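Extracellular ligand-binding receptor (Desulfohalobium retbaense DSM 5692, PDB 5ERE) probably senses small molecules outside the cell, holding ketoleucine in a leucine-binding-protein-like domain and cytosine in a tandem PAS-like (Cache) sensor region, with calcium also bound. Local coordinates at residues E369-E374 and V453-Q458; N380-D385 and V391-K396; S399-E404 and K428-F433. All blocks are in the same frame, centred on the assembly; numbering follows the deposited sequence.

Contact 1: E369-E374 and V453-Q458; sequences ETLFNE and VSVLTQ. With CYT (6-aminopyrimidin-2(1H)-one), chain C.
Leu371 reaches from helix 369-374 to strand 453-457 and sets one branch, CD2, against two valines. CD2 lies 4.0 Å from CG2 of Val453, and the same methyl stands equally near CG2 of Val455, so that the leucine end spans two residues that lie two places apart, on the same face of the strand. A chi1 of 180° sends CG away from the backbone N, and the CD2 end reaches the strand. The axes of the short helix and strand segments pass 9.8 Å apart at an angle of 37°. Each valine offers its CG2 to the leucine. Beta-branched residues suit this strand, since they offer a methyl to the helix while keeping the backbone extended.

No hydrogen bond joins the two segments; the one polar atom that Leu371 CD2 approaches is Ser454 O, at 4.2 Å. The polar chemistry belongs to the other face of the strand, where the side chain of Ser454 leaves the helix behind and points into the cytosine pocket. Its OG lies 3.6 Å from C5 of the cytosine and is hydrogen-bonded to Asp437. Leu456, on the same face, brings CD2 to 3.8 Å from N4 of the ligand, an apolar wall beside the base. The strand thus separates an apolar layer under the helix from a polar ligand site.

Strand 449-457 runs between strands 378-385 and 434-443, antiparallel to both, in the sheet of the PAS-like sensor region. Helix 362-374 and the long helix 324-357 cover its valine face together, Val453 touching Ala351 and Leu354, and Val455 touching Val347.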
ATOM      1  N   GLU A 369      23.544 -10.605 -24.858  1.00 43.31           N
ATOM      2  CA  GLU A 369      23.945 -10.189 -23.537  1.00 32.13           C
ATOM      3  C   GLU A 369      23.408  -8.830 -23.187  1.00 34.10           C
ATOM      4  O   GLU A 369      23.068  -8.567 -22.042  1.00 36.19           O
ATOM      5  CB  GLU A 369      25.483 -10.174 -23.442  1.00 39.96           C
ATOM      6  CG  GLU A 369      26.061 -11.554 -23.466  1.00 38.50           C
ATOM      7  CD  GLU A 369      25.954 -12.224 -22.146  1.00 40.07           C
ATOM      8  OE1 GLU A 369      25.501 -11.542 -21.215  1.00 41.04           O
ATOM      9  OE2 GLU A 369      26.376 -13.399 -22.009  1.00 43.23           O
ATOM     10  N   THR A 370      23.426  -7.937 -24.160  1.00 33.18           N
ATOM     11  CA  THR A 370      22.886  -6.580 -23.994  1.00 42.72           C
ATOM     12  C   THR A 370      21.323  -6.632 -23.855  1.00 37.08           C
ATOM     13  O   THR A 370      20.743  -6.027 -22.966  1.00 39.63           O
ATOM     14  CB  THR A 370      23.295  -5.701 -25.191  1.00 39.03           C
ATOM     15  OG1 THR A 370      24.722  -5.551 -25.209  1.00 46.44           O
ATOM     16  CG2 THR A 370      22.648  -4.317 -25.154  1.00 38.02           C
ATOM     17  N   LEU A 371      20.678  -7.378 -24.728  1.00 34.96           N
ATOM     18  CA  LEU A 371      19.198  -7.516 -24.695  1.00 41.40           C
ATOM     19  C   LEU A 371      18.696  -7.943 -23.308  1.00 37.00           C
ATOM     20  O   LEU A 371      17.719  -7.410 -22.767  1.00 33.92           O
ATOM     21  CB  LEU A 371      18.749  -8.528 -25.750  1.00 39.88           C
ATOM     22  CG  LEU A 371      17.225  -8.776 -25.823  1.00 36.89           C
ATOM     23  CD1 LEU A 371      16.468  -7.520 -26.218  1.00 35.59           C
ATOM     24  CD2 LEU A 371      16.981  -9.872 -26.802  1.00 33.84           C
ATOM     25  N   PHE A 372      19.419  -8.869 -22.700  1.00 33.66           N
ATOM     26  CA  PHE A 372      19.095  -9.305 -21.363  1.00 39.70           C
ATOM     27  C   PHE A 372      19.242  -8.167 -20.329  1.00 33.24           C
ATOM     28  O   PHE A 372      18.349  -7.970 -19.466  1.00 34.96           O
ATOM     29  CB  PHE A 372      19.948 -10.529 -21.035  1.00 30.27           C
ATOM     30  CG  PHE A 372      19.710 -11.059 -19.671  1.00 33.78           C
ATOM     31  CD1 PHE A 372      18.559 -11.773 -19.385  1.00 32.53           C
ATOM     32  CD2 PHE A 372      20.633 -10.853 -18.662  1.00 39.52           C
ATOM     33  CE1 PHE A 372      18.316 -12.196 -18.127  1.00 26.89           C
ATOM     34  CE2 PHE A 372      20.405 -11.333 -17.381  1.00 41.36           C
ATOM     35  CZ  PHE A 372      19.264 -11.998 -17.107  1.00 37.21           C
ATOM     36  N   ASN A 373      20.306  -7.371 -20.424  1.00 37.52           N
ATOM     37  CA  ASN A 373      20.469  -6.233 -19.522  1.00 33.53           C
ATOM     38  C   ASN A 373      19.365  -5.174 -19.715  1.00 32.38           C
ATOM     39  O   ASN A 373      19.014  -4.470 -18.773  1.00 35.45           O
ATOM     40  CB  ASN A 373      21.841  -5.561 -19.727  1.00 39.07           C
ATOM     41  CG  ASN A 373      22.960  -6.251 -18.994  1.00 37.74           C
ATOM     42  OD1 ASN A 373      22.779  -7.306 -18.379  1.00 32.23           O
ATOM     43  ND2 ASN A 373      24.146  -5.675 -19.079  1.00 35.57           N
ATOM     44  N   GLU A 374      18.855  -5.070 -20.940  1.00 32.04           N
ATOM     45  CA  GLU A 374      17.770  -4.134 -21.292  1.00 41.22           C
ATOM     46  C   GLU A 374      16.405  -4.592 -20.786  1.00 36.77           C
ATOM     47  O   GLU A 374      15.439  -3.837 -20.811  1.00 38.02           O
ATOM     48  CB  GLU A 374      17.699  -3.958 -22.813  1.00 42.54           C
ATOM     49  CG  GLU A 374      18.832  -3.005 -23.342  1.00 54.61           C
ATOM     50  CD  GLU A 374      18.941  -2.956 -24.865  1.00 67.52           C
ATOM     51  OE1 GLU A 374      18.513  -3.915 -25.560  1.00 60.92           O
ATOM     52  OE2 GLU A 374      19.464  -1.939 -25.369  1.00 83.31           O
ATOM     53  N   VAL A 453      14.518 -14.119 -32.438  1.00 38.13           N
ATOM     54  CA  VAL A 453      15.145 -13.733 -31.200  1.00 43.30           C
ATOM     55  C   VAL A 453      14.065 -13.543 -30.153  1.00 38.18           C
ATOM     56  O   VAL A 453      12.973 -13.012 -30.438  1.00 42.68           O
ATOM     57  CB  VAL A 453      16.026 -12.455 -31.397  1.00 37.05           C
ATOM     58  CG1 VAL A 453      15.203 -11.275 -31.898  1.00 37.00           C
ATOM     59  CG2 VAL A 453      16.760 -12.083 -30.120  1.00 42.16           C
ATOM     60  N   SER A 454      14.373 -14.025 -28.946  1.00 41.88           N
ATOM     61  CA  SER A 454      13.414 -14.181 -27.829  1.00 44.24           C
ATOM     62  C   SER A 454      13.813 -13.528 -26.492  1.00 44.09           C
ATOM     63  O   SER A 454      14.996 -13.489 -26.133  1.00 39.99           O
ATOM     64  CB  SER A 454      13.202 -15.669 -27.584  1.00 43.15           C
ATOM     65  OG  SER A 454      12.699 -15.949 -26.282  1.00 45.81           O
ATOM     66  N   VAL A 455      12.829 -12.975 -25.783  1.00 37.19           N
ATOM     67  CA  VAL A 455      12.948 -12.713 -24.343  1.00 37.18           C
ATOM     68  C   VAL A 455      11.932 -13.603 -23.667  1.00 42.70           C
ATOM     69  O   VAL A 455      10.761 -13.520 -23.984  1.00 30.53           O
ATOM     70  CB  VAL A 455      12.676 -11.244 -23.937  1.00 40.27           C
ATOM     71  CG1 VAL A 455      12.637 -11.087 -22.415  1.00 34.21           C
ATOM     72  CG2 VAL A 455      13.773 -10.323 -24.490  1.00 54.22           C
ATOM     73  N   LEU A 456      12.416 -14.451 -22.763  1.00 33.83           N
ATOM     74  CA  LEU A 456      11.575 -15.238 -21.886  1.00 35.24           C
ATOM     75  C   LEU A 456      11.464 -14.526 -20.528  1.00 35.09           C
ATOM     76  O   LEU A 456      12.469 -14.187 -19.899  1.00 29.79           O
ATOM     77  CB  LEU A 456      12.166 -16.657 -21.741  1.00 31.71           C
ATOM     78  CG  LEU A 456      11.623 -17.509 -20.602  1.00 38.94           C
ATOM     79  CD1 LEU A 456      10.160 -17.813 -20.798  1.00 39.14           C
ATOM     80  CD2 LEU A 456      12.435 -18.828 -20.473  1.00 29.93           C
ATOM     81  N   THR A 457      10.244 -14.283 -20.066  1.00 26.55           N
ATOM     82  CA  THR A 457      10.057 -13.549 -18.804  1.00 32.03           C
ATOM     83  C   THR A 457      10.291 -14.472 -17.579  1.00 36.45           C
ATOM     84  O   THR A 457      10.240 -15.675 -17.695  1.00 36.18           O
ATOM     85  CB  THR A 457       8.652 -12.915 -18.712  1.00 33.93           C
ATOM     86  OG1 THR A 457       7.678 -13.940 -18.872  1.00 35.07           O
ATOM     87  CG2 THR A 457       8.442 -11.867 -19.794  1.00 44.63           C
ATOM     88  N   GLN A 458      10.563 -13.864 -16.430  1.00 34.06           N
ATOM     89  CA  GLN A 458      10.740 -14.538 -15.143  1.00 32.95           C
ATOM     90  C   GLN A 458       9.508 -15.348 -14.758  1.00 32.26           C
ATOM     91  O   GLN A 458       8.433 -14.984 -15.188  1.00 32.71           O
ATOM     92  CB  GLN A 458      10.977 -13.499 -14.054  1.00 35.99           C
ATOM     93  CG  GLN A 458      12.323 -12.759 -14.119  1.00 41.96           C
ATOM     94  CD  GLN A 458      13.448 -13.512 -13.414  1.00 53.34           C
ATOM     95  OE1 GLN A 458      13.211 -14.230 -12.439  1.00 55.88           O
ATOM     96  NE2 GLN A 458      14.686 -13.340 -13.896  1.00 57.25           N
TER
HETATM   97  N3  CYT C 602      12.649 -21.145 -23.907  1.00 38.76           N
HETATM   98  C4  CYT C 602      13.039 -19.979 -24.420  1.00 48.02           C
HETATM   99  N1  CYT C 602      10.965 -21.308 -25.584  1.00 36.99           N
HETATM  100  C2  CYT C 602      11.614 -21.840 -24.462  1.00 40.44           C
HETATM  101  O2  CYT C 602      11.210 -22.919 -23.973  1.00 35.81           O
HETATM  102  N4  CYT C 602      14.087 -19.344 -23.824  1.00 39.66           N
HETATM  103  C5  CYT C 602      12.389 -19.414 -25.572  1.00 45.24           C
HETATM  104  C6  CYT C 602      11.370 -20.101 -26.116  1.00 42.06           C

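Contact 2: N380-D385 and V391-K396. With CYT (6-aminopyrimidin-2(1H)-one), chain C.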
ATOM      1  N   ASN A 380      15.849 -15.197 -19.499  1.00 37.01           N
ATOM      2  CA  ASN A 380      16.960 -15.210 -20.446  1.00 37.79           C
ATOM      3  C   ASN A 380      16.540 -14.803 -21.850  1.00 41.43           C
ATOM      4  O   ASN A 380      15.371 -14.510 -22.107  1.00 35.56           O
ATOM      5  CB  ASN A 380      17.671 -16.576 -20.473  1.00 40.91           C
ATOM      6  CG  ASN A 380      16.811 -17.721 -21.007  1.00 44.85           C
ATOM      7  OD1 ASN A 380      15.878 -17.533 -21.762  1.00 43.09           O
ATOM      8  ND2 ASN A 380      17.180 -18.933 -20.636  1.00 41.35           N
ATOM      9  N   CYS A 381      17.515 -14.796 -22.746  1.00 37.14           N
ATOM     10  CA  CYS A 381      17.326 -14.440 -24.141  1.00 36.62           C
ATOM     11  C   CYS A 381      17.990 -15.471 -25.027  1.00 40.87           C
ATOM     12  O   CYS A 381      19.114 -15.916 -24.761  1.00 42.62           O
ATOM     13  CB  CYS A 381      17.901 -13.037 -24.446  1.00 34.17           C
ATOM     14  SG  CYS A 381      17.286 -11.689 -23.416  1.00 43.65           S
ATOM     15  N   VAL A 382      17.295 -15.856 -26.086  1.00 41.68           N
ATOM     16  CA  VAL A 382      17.827 -16.826 -27.018  1.00 34.71           C
ATOM     17  C   VAL A 382      17.639 -16.408 -28.455  1.00 38.61           C
ATOM     18  O   VAL A 382      16.797 -15.544 -28.791  1.00 38.63           O
ATOM     19  CB  VAL A 382      17.187 -18.204 -26.838  1.00 38.08           C
ATOM     20  CG1 VAL A 382      17.394 -18.723 -25.435  1.00 43.39           C
ATOM     21  CG2 VAL A 382      15.692 -18.159 -27.181  1.00 42.37           C
ATOM     22  N   THR A 383      18.425 -17.039 -29.313  1.00 41.58           N
ATOM     23  CA  THR A 383      18.139 -17.049 -30.729  1.00 45.56           C
ATOM     24  C   THR A 383      17.770 -18.466 -31.084  1.00 47.37           C
ATOM     25  O   THR A 383      18.220 -19.410 -30.431  1.00 40.22           O
ATOM     26  CB  THR A 383      19.318 -16.556 -31.585  1.00 44.62           C
ATOM     27  OG1 THR A 383      20.495 -17.312 -31.284  1.00 49.07           O
ATOM     28  CG2 THR A 383      19.545 -15.088 -31.320  1.00 44.79           C
ATOM     29  N   VAL A 384      16.933 -18.571 -32.115  1.00 44.36           N
ATOM     30  CA  VAL A 384      16.283 -19.803 -32.561  1.00 48.05           C
ATOM     31  C   VAL A 384      16.336 -19.842 -34.090  1.00 50.99           C
ATOM     32  O   VAL A 384      15.864 -18.907 -34.742  1.00 46.03           O
ATOM     33  CB  VAL A 384      14.802 -19.867 -32.101  1.00 54.03           C
ATOM     34  CG1 VAL A 384      14.148 -21.181 -32.532  1.00 54.54           C
ATOM     35  CG2 VAL A 384      14.696 -19.688 -30.596  1.00 49.95           C
ATOM     36  N   ASP A 385      16.894 -20.903 -34.668  1.00 54.53           N
ATOM     37  CA  ASP A 385      17.067 -20.955 -36.126  1.00 58.51           C
ATOM     38  C   ASP A 385      15.796 -21.353 -36.896  1.00 59.32           C
ATOM     39  O   ASP A 385      14.741 -21.661 -36.309  1.00 54.40           O
ATOM     40  CB  ASP A 385      18.229 -21.906 -36.508  1.00 56.78           C
ATOM     41  CG  ASP A 385      17.958 -23.380 -36.187  1.00 61.61           C
ATOM     42  OD1 ASP A 385      16.784 -23.803 -36.068  1.00 57.53           O
ATOM     43  OD2 ASP A 385      18.953 -24.139 -36.072  1.00 64.60           O
ATOM     44  N   VAL A 391      19.839 -21.898 -30.667  1.00 47.33           N
ATOM     45  CA  VAL A 391      21.221 -21.938 -31.128  1.00 51.22           C
ATOM     46  C   VAL A 391      22.127 -20.980 -30.362  1.00 48.82           C
ATOM     47  O   VAL A 391      23.322 -20.988 -30.569  1.00 56.56           O
ATOM     48  CB  VAL A 391      21.325 -21.609 -32.644  1.00 53.90           C
ATOM     49  CG1 VAL A 391      20.550 -22.639 -33.463  1.00 52.78           C
ATOM     50  CG2 VAL A 391      20.839 -20.188 -32.951  1.00 51.88           C
ATOM     51  N   ASN A 392      21.563 -20.154 -29.486  1.00 48.29           N
ATOM     52  CA  ASN A 392      22.377 -19.284 -28.658  1.00 47.68           C
ATOM     53  C   ASN A 392      21.528 -18.768 -27.490  1.00 48.31           C
ATOM     54  O   ASN A 392      20.304 -18.783 -27.565  1.00 45.49           O
ATOM     55  CB  ASN A 392      22.977 -18.141 -29.507  1.00 45.39           C
ATOM     56  CG  ASN A 392      24.229 -17.517 -28.874  1.00 50.41           C
ATOM     57  OD1 ASN A 392      24.658 -17.926 -27.807  1.00 43.24           O
ATOM     58  ND2 ASN A 392      24.823 -16.527 -29.555  1.00 56.46           N
ATOM     59  N   VAL A 393      22.179 -18.366 -26.399  1.00 48.72           N
ATOM     60  CA  VAL A 393      21.489 -17.896 -25.200  1.00 39.80           C
ATOM     61  C   VAL A 393      22.379 -16.991 -24.364  1.00 47.14           C
ATOM     62  O   VAL A 393      23.575 -17.218 -24.273  1.00 44.46           O
ATOM     63  CB  VAL A 393      21.025 -19.073 -24.311  1.00 44.88           C
ATOM     64  CG1 VAL A 393      22.222 -19.915 -23.826  1.00 43.08           C
ATOM     65  CG2 VAL A 393      20.198 -18.571 -23.111  1.00 43.02           C
ATOM     66  N   ALA A 394      21.774 -15.978 -23.755  1.00 35.98           N
ATOM     67  CA  ALA A 394      22.363 -15.235 -22.672  1.00 37.41           C
ATOM     68  C   ALA A 394      21.350 -15.122 -21.544  1.00 40.05           C
ATOM     69  O   ALA A 394      20.175 -14.912 -21.805  1.00 37.07           O
ATOM     70  CB  ALA A 394      22.804 -13.836 -23.136  1.00 40.07           C
ATOM     71  N   PRO A 395      21.788 -15.228 -20.281  1.00 34.52           N
ATOM     72  CA  PRO A 395      23.127 -15.526 -19.751  1.00 38.86           C
ATOM     73  C   PRO A 395      23.649 -16.864 -20.169  1.00 38.98           C
ATOM     74  O   PRO A 395      22.866 -17.798 -20.363  1.00 34.44           O
ATOM     75  CB  PRO A 395      22.912 -15.500 -18.248  1.00 33.80           C
ATOM     76  CG  PRO A 395      21.799 -14.587 -18.072  1.00 40.07           C
ATOM     77  CD  PRO A 395      20.865 -14.942 -19.184  1.00 36.00           C
ATOM     78  N   LYS A 396      24.970 -16.977 -20.266  1.00 43.72           N
ATOM     79  CA  LYS A 396      25.565 -18.209 -20.740  1.00 46.29           C
ATOM     80  C   LYS A 396      25.408 -19.343 -19.732  1.00 43.44           C
ATOM     81  O   LYS A 396      25.585 -20.502 -20.090  1.00 53.21           O
ATOM     82  CB  LYS A 396      27.053 -17.982 -21.099  1.00 49.98           C
ATOM     83  CG  LYS A 396      27.253 -17.312 -22.489  1.00 48.82           C
ATOM     84  CD  LYS A 396      26.627 -18.156 -23.634  1.00 59.04           C
ATOM     85  CE  LYS A 396      26.812 -17.582 -25.054  1.00 57.11           C
ATOM     86  NZ  LYS A 396      26.242 -16.228 -25.251  1.00 57.48           N
TER
HETATM   87  N3  CYT C 602      12.649 -21.145 -23.907  1.00 38.76           N
HETATM   88  C4  CYT C 602      13.039 -19.979 -24.420  1.00 48.02           C
HETATM   89  N1  CYT C 602      10.965 -21.308 -25.584  1.00 36.99           N
HETATM   90  C2  CYT C 602      11.614 -21.840 -24.462  1.00 40.44           C
HETATM   91  O2  CYT C 602      11.210 -22.919 -23.973  1.00 35.81           O
HETATM   92  N4  CYT C 602      14.087 -19.344 -23.824  1.00 39.66           N
HETATM   93  C5  CYT C 602      12.389 -19.414 -25.572  1.00 45.24           C
HETATM   94  C6  CYT C 602      11.370 -20.101 -26.116  1.00 42.06           C
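Cys381 N donates to Ala394 O at 2.8 Å, a fairly straight bond (161° at the hydrogen). The return bond from Ala394 N to Cys381 O is just as short, so the two residues form an antiparallel hydrogen-bonded pair. Further along, Thr383 N reaches Asn392 O at 3.1 Å, while Val391 N closes on Thr383 O.

That last pairing sets Val391 and Asn392 together opposite Thr383: a classic beta bulge within the hairpin of strands 378-385 and 390-394, part of the PAS-like sensor sheet. Thr383 OG1 fits beside the bulge, 3.2 Å from Asn392 CB and close to Val391 CG2, and satisfies its polarity on Leu359 O. Asp385 passes at about a right angle to Val391; its OD1 is hydrogen-bonded to Thr387 OG1 and Thr389 N, and the approach of OD2 to Val391 CG1, 3.4 Å, is only packing.

Val382 and Val393 form the non-hydrogen-bonded pair between, and their methyls CG1 and CG2 touch at 3.6 Å. This face looks to the cytosine, and beta-branched valines give it a compact apolar surface: Val382 CG1 lies 3.7 Å from N4 of the base. Beside them Asn380 lays its amide obliquely against Val393 CG2. Its OD1 makes a near approach, 3.3 Å, to cytosine N4. An amide suits this place because its ND2 can donate to the carboxylate oxygen Glu431 OE2. Where the hairpin ends, a cis peptide precedes Pro395, and Lys396 folds back to give its NZ to Val393 O at 3.0 Å.

Contact 3: S399-E404 and K428-F433; sequences SSVIGE and KMVEGF. With CYT (6-aminopyrimidin-2(1H)-one), chain C.
Val401 and Val430, their CA atoms 6.8 Å apart, face each other from two turns, a type II turn over Val401-Glu404 and a type I turn over Met429-Gly432, with no backbone bond between them. Gly403 and Gly432 take positive phi values in these loops, which suit the freedom of glycine.

The one apolar pair is Val401 with Val430, flanked by the carboxylates of Glu404 and Glu431. Val401 crosses Val430 obliquely and puts CG1 3.9 Å from its CG2. Glu404 and Val430 run alongside each other with opposite sense, the glutamate chain bent at chi2 (-85°), which carries OE1 to 3.6 Å from Val430 CG1. The two methyls of Val430 fill the space between Val401 and Glu404, while its N-H is left for the ligand.

That ligand is cytosine. Val430 N donates to its O2 at 3.0 Å, with an angle of 161° at the hydrogen. Glu431 uses both carboxylate oxygens, a two-pronged grip: N3 of the base pairs with OE1 at 2.7 Å, and N4 donates to OE2 at 2.8 Å. So short an N3-carboxylate pairing needs a proton between the two and is consistent with a protonated N3. OE2 also takes a bond from Asn380 ND2, which would help to fix its rotation. Over the face of the base, SE of Met429, a selenomethionine here, lies 3.4 Å from cytosine C2, and Gln409 NE2 adds a further hydrogen bond to the ligand. Val401 CG1 lies over one face of the carboxylate, 4.0 Å from Glu431 OE2.

Segment 399-404 follows strand 390-394, to whose first residue, Ile390, Gly403 and Glu404 are bonded through their backbones, and segment 428-433 leads into strand 434-443, with Met429 and Glu431 packed on Leu456 of strand 449-457.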
ATOM      1  N   SER A 399      23.378 -22.305 -20.939  1.00 48.00           N
ATOM      2  CA  SER A 399      23.900 -22.928 -22.157  1.00 43.78           C
ATOM      3  C   SER A 399      23.360 -24.302 -22.469  1.00 41.00           C
ATOM      4  O   SER A 399      23.377 -24.736 -23.618  1.00 49.03           O
ATOM      5  CB  SER A 399      25.447 -23.016 -22.057  1.00 51.02           C
ATOM      6  OG  SER A 399      26.003 -21.756 -22.378  1.00 63.93           O
ATOM      7  N   SER A 400      22.888 -25.003 -21.455  1.00 49.46           N
ATOM      8  CA  SER A 400      22.295 -26.312 -21.671  1.00 50.70           C
ATOM      9  C   SER A 400      21.040 -26.279 -22.570  1.00 53.40           C
ATOM     10  O   SER A 400      20.707 -27.272 -23.204  1.00 56.46           O
ATOM     11  CB  SER A 400      21.964 -26.938 -20.329  1.00 47.15           C
ATOM     12  OG  SER A 400      20.956 -26.217 -19.668  1.00 56.13           O
ATOM     13  N   VAL A 401      20.357 -25.143 -22.657  1.00 45.38           N
ATOM     14  CA  VAL A 401      19.165 -25.098 -23.512  1.00 50.87           C
ATOM     15  C   VAL A 401      19.578 -25.053 -24.985  1.00 49.24           C
ATOM     16  O   VAL A 401      18.765 -25.295 -25.850  1.00 44.44           O
ATOM     17  CB  VAL A 401      18.244 -23.896 -23.159  1.00 44.79           C
ATOM     18  CG1 VAL A 401      17.957 -23.905 -21.673  1.00 52.31           C
ATOM     19  CG2 VAL A 401      18.873 -22.563 -23.574  1.00 44.16           C
ATOM     20  N   ILE A 402      20.845 -24.779 -25.281  1.00 51.99           N
ATOM     21  CA  ILE A 402      21.258 -24.744 -26.685  1.00 51.14           C
ATOM     22  C   ILE A 402      21.097 -26.132 -27.274  1.00 53.72           C
ATOM     23  O   ILE A 402      21.413 -27.128 -26.636  1.00 54.87           O
ATOM     24  CB  ILE A 402      22.697 -24.248 -26.864  1.00 47.87           C
ATOM     25  CG1 ILE A 402      22.770 -22.735 -26.589  1.00 54.29           C
ATOM     26  CG2 ILE A 402      23.190 -24.544 -28.273  1.00 45.45           C
ATOM     27  CD1 ILE A 402      24.174 -22.203 -26.380  1.00 52.14           C
ATOM     28  N   GLY A 403      20.537 -26.182 -28.477  1.00 47.26           N
ATOM     29  CA  GLY A 403      20.217 -27.441 -29.124  1.00 49.90           C
ATOM     30  C   GLY A 403      18.806 -27.939 -28.867  1.00 49.09           C
ATOM     31  O   GLY A 403      18.338 -28.874 -29.516  1.00 53.95           O
ATOM     32  N   GLU A 404      18.114 -27.345 -27.908  1.00 53.99           N
ATOM     33  CA  GLU A 404      16.742 -27.751 -27.647  1.00 55.21           C
ATOM     34  C   GLU A 404      15.793 -27.428 -28.820  1.00 55.53           C
ATOM     35  O   GLU A 404      15.804 -26.320 -29.362  1.00 52.91           O
ATOM     36  CB  GLU A 404      16.246 -27.102 -26.358  1.00 59.74           C
ATOM     37  CG  GLU A 404      16.799 -27.759 -25.087  1.00 66.54           C
ATOM     38  CD  GLU A 404      15.986 -28.962 -24.632  1.00 66.02           C
ATOM     39  OE1 GLU A 404      15.011 -29.334 -25.323  1.00 70.91           O
ATOM     40  OE2 GLU A 404      16.320 -29.533 -23.577  1.00 70.04           O
ATOM     41  N   LYS A 428       4.905 -24.281 -20.657  1.00 37.23           N
ATOM     42  CA  LYS A 428       6.117 -24.833 -20.031  1.00 44.79           C
ATOM     43  C   LYS A 428       7.325 -24.627 -20.951  1.00 42.64           C
ATOM     44  O   LYS A 428       7.331 -25.011 -22.120  1.00 39.75           O
ATOM     45  CB  LYS A 428       5.920 -26.318 -19.692  1.00 47.10           C
ATOM     46  CG  LYS A 428       7.108 -26.988 -18.965  1.00 60.08           C
ATOM     47  CD  LYS A 428       7.225 -26.578 -17.491  1.00 62.88           C
ATOM     48  CE  LYS A 428       8.367 -27.324 -16.788  1.00 72.01           C
ATOM     49  NZ  LYS A 428       8.092 -28.782 -16.560  1.00 80.22           N
HETATM   50  N   MSE A 429       8.344 -23.976 -20.417  1.00 40.73           N
HETATM   51  CA  MSE A 429       9.544 -23.676 -21.180  1.00 41.70           C
HETATM   52  C   MSE A 429      10.632 -24.738 -20.879  1.00 45.51           C
HETATM   53  O   MSE A 429      10.583 -25.364 -19.823  1.00 45.88           O
HETATM   54  CB  MSE A 429      10.024 -22.275 -20.818  1.00 36.00           C
HETATM   55  CG  MSE A 429       8.990 -21.185 -21.053  1.00 43.46           C
HETATM   56 SE   MSE A 429       8.695 -20.910 -22.974  0.80 55.21          SE
HETATM   57  CE  MSE A 429       7.186 -19.640 -22.865  1.00 52.71           C
ATOM     58  N   VAL A 430      11.609 -24.924 -21.777  1.00 46.60           N
ATOM     59  CA  VAL A 430      12.700 -25.899 -21.531  1.00 51.14           C
ATOM     60  C   VAL A 430      13.484 -25.556 -20.281  1.00 52.03           C
ATOM     61  O   VAL A 430      14.133 -26.429 -19.685  1.00 50.37           O
ATOM     62  CB  VAL A 430      13.706 -26.006 -22.714  1.00 47.50           C
ATOM     63  CG1 VAL A 430      13.053 -26.615 -23.929  1.00 52.68           C
ATOM     64  CG2 VAL A 430      14.334 -24.662 -23.052  1.00 50.63           C
ATOM     65  N   GLU A 431      13.429 -24.279 -19.894  1.00 44.30           N
ATOM     66  CA  GLU A 431      14.114 -23.796 -18.703  1.00 48.72           C
ATOM     67  C   GLU A 431      13.537 -24.343 -17.395  1.00 44.19           C
ATOM     68  O   GLU A 431      14.165 -24.194 -16.350  1.00 43.28           O
ATOM     69  CB  GLU A 431      14.090 -22.263 -18.677  1.00 43.92           C
ATOM     70  CG  GLU A 431      15.014 -21.625 -19.690  1.00 42.19           C
ATOM     71  CD  GLU A 431      14.488 -21.530 -21.105  1.00 41.31           C
ATOM     72  OE1 GLU A 431      13.331 -21.955 -21.420  1.00 46.89           O
ATOM     73  OE2 GLU A 431      15.265 -21.013 -21.930  1.00 40.70           O
ATOM     74  N   GLY A 432      12.347 -24.954 -17.462  1.00 44.78           N
ATOM     75  CA  GLY A 432      11.748 -25.645 -16.329  1.00 47.68           C
ATOM     76  C   GLY A 432      10.584 -24.980 -15.609  1.00 46.20           C
ATOM     77  O   GLY A 432      10.288 -25.335 -14.471  1.00 44.86           O
ATOM     78  N   PHE A 433       9.927 -24.008 -16.238  1.00 46.86           N
ATOM     79  CA  PHE A 433       8.787 -23.363 -15.595  1.00 44.46           C
ATOM     80  C   PHE A 433       7.776 -22.868 -16.631  1.00 42.60           C
ATOM     81  O   PHE A 433       8.080 -22.779 -17.828  1.00 40.20           O
ATOM     82  CB  PHE A 433       9.267 -22.223 -14.677  1.00 40.46           C
ATOM     83  CG  PHE A 433       9.943 -21.066 -15.410  1.00 38.12           C
ATOM     84  CD1 PHE A 433       9.175 -20.019 -15.950  1.00 41.44           C
ATOM     85  CD2 PHE A 433      11.316 -21.033 -15.578  1.00 39.31           C
ATOM     86  CE1 PHE A 433       9.777 -18.950 -16.622  1.00 37.69           C
ATOM     87  CE2 PHE A 433      11.932 -19.958 -16.259  1.00 41.80           C
ATOM     88  CZ  PHE A 433      11.157 -18.926 -16.781  1.00 44.64           C
TER
HETATM   89  N3  CYT C 602      12.649 -21.145 -23.907  1.00 38.76           N
HETATM   90  C4  CYT C 602      13.039 -19.979 -24.420  1.00 48.02           C
HETATM   91  N1  CYT C 602      10.965 -21.308 -25.584  1.00 36.99           N
HETATM   92  C2  CYT C 602      11.614 -21.840 -24.462  1.00 40.44           C
HETATM   93  O2  CYT C 602      11.210 -22.919 -23.973  1.00 35.81           O
HETATM   94  N4  CYT C 602      14.087 -19.344 -23.824  1.00 39.66           N
HETATM   95  C5  CYT C 602      12.389 -19.414 -25.572  1.00 45.24           C
HETATM   96  C6  CYT C 602      11.370 -20.101 -26.116  1.00 42.06           C

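Going from the N terminus, the chain enters this part of the sensor region through helix 362-374, which opens contact 1. It then runs straight into the hairpin of contact 2, closed within a few residues, and on through the loop 399-404 that opens contact 3. Contact 3 closes at 428-433, beyond helix 410-418, and contact 1 closes last, at strand 449-457, so that contacts 2 and 3 lie in series inside its loop. Contact 1 fastens the helix to the sheet, contact 2 joins two of the sheet's strands, and contact 3 brings two loops together over the pocket. All three touch the same cytosine.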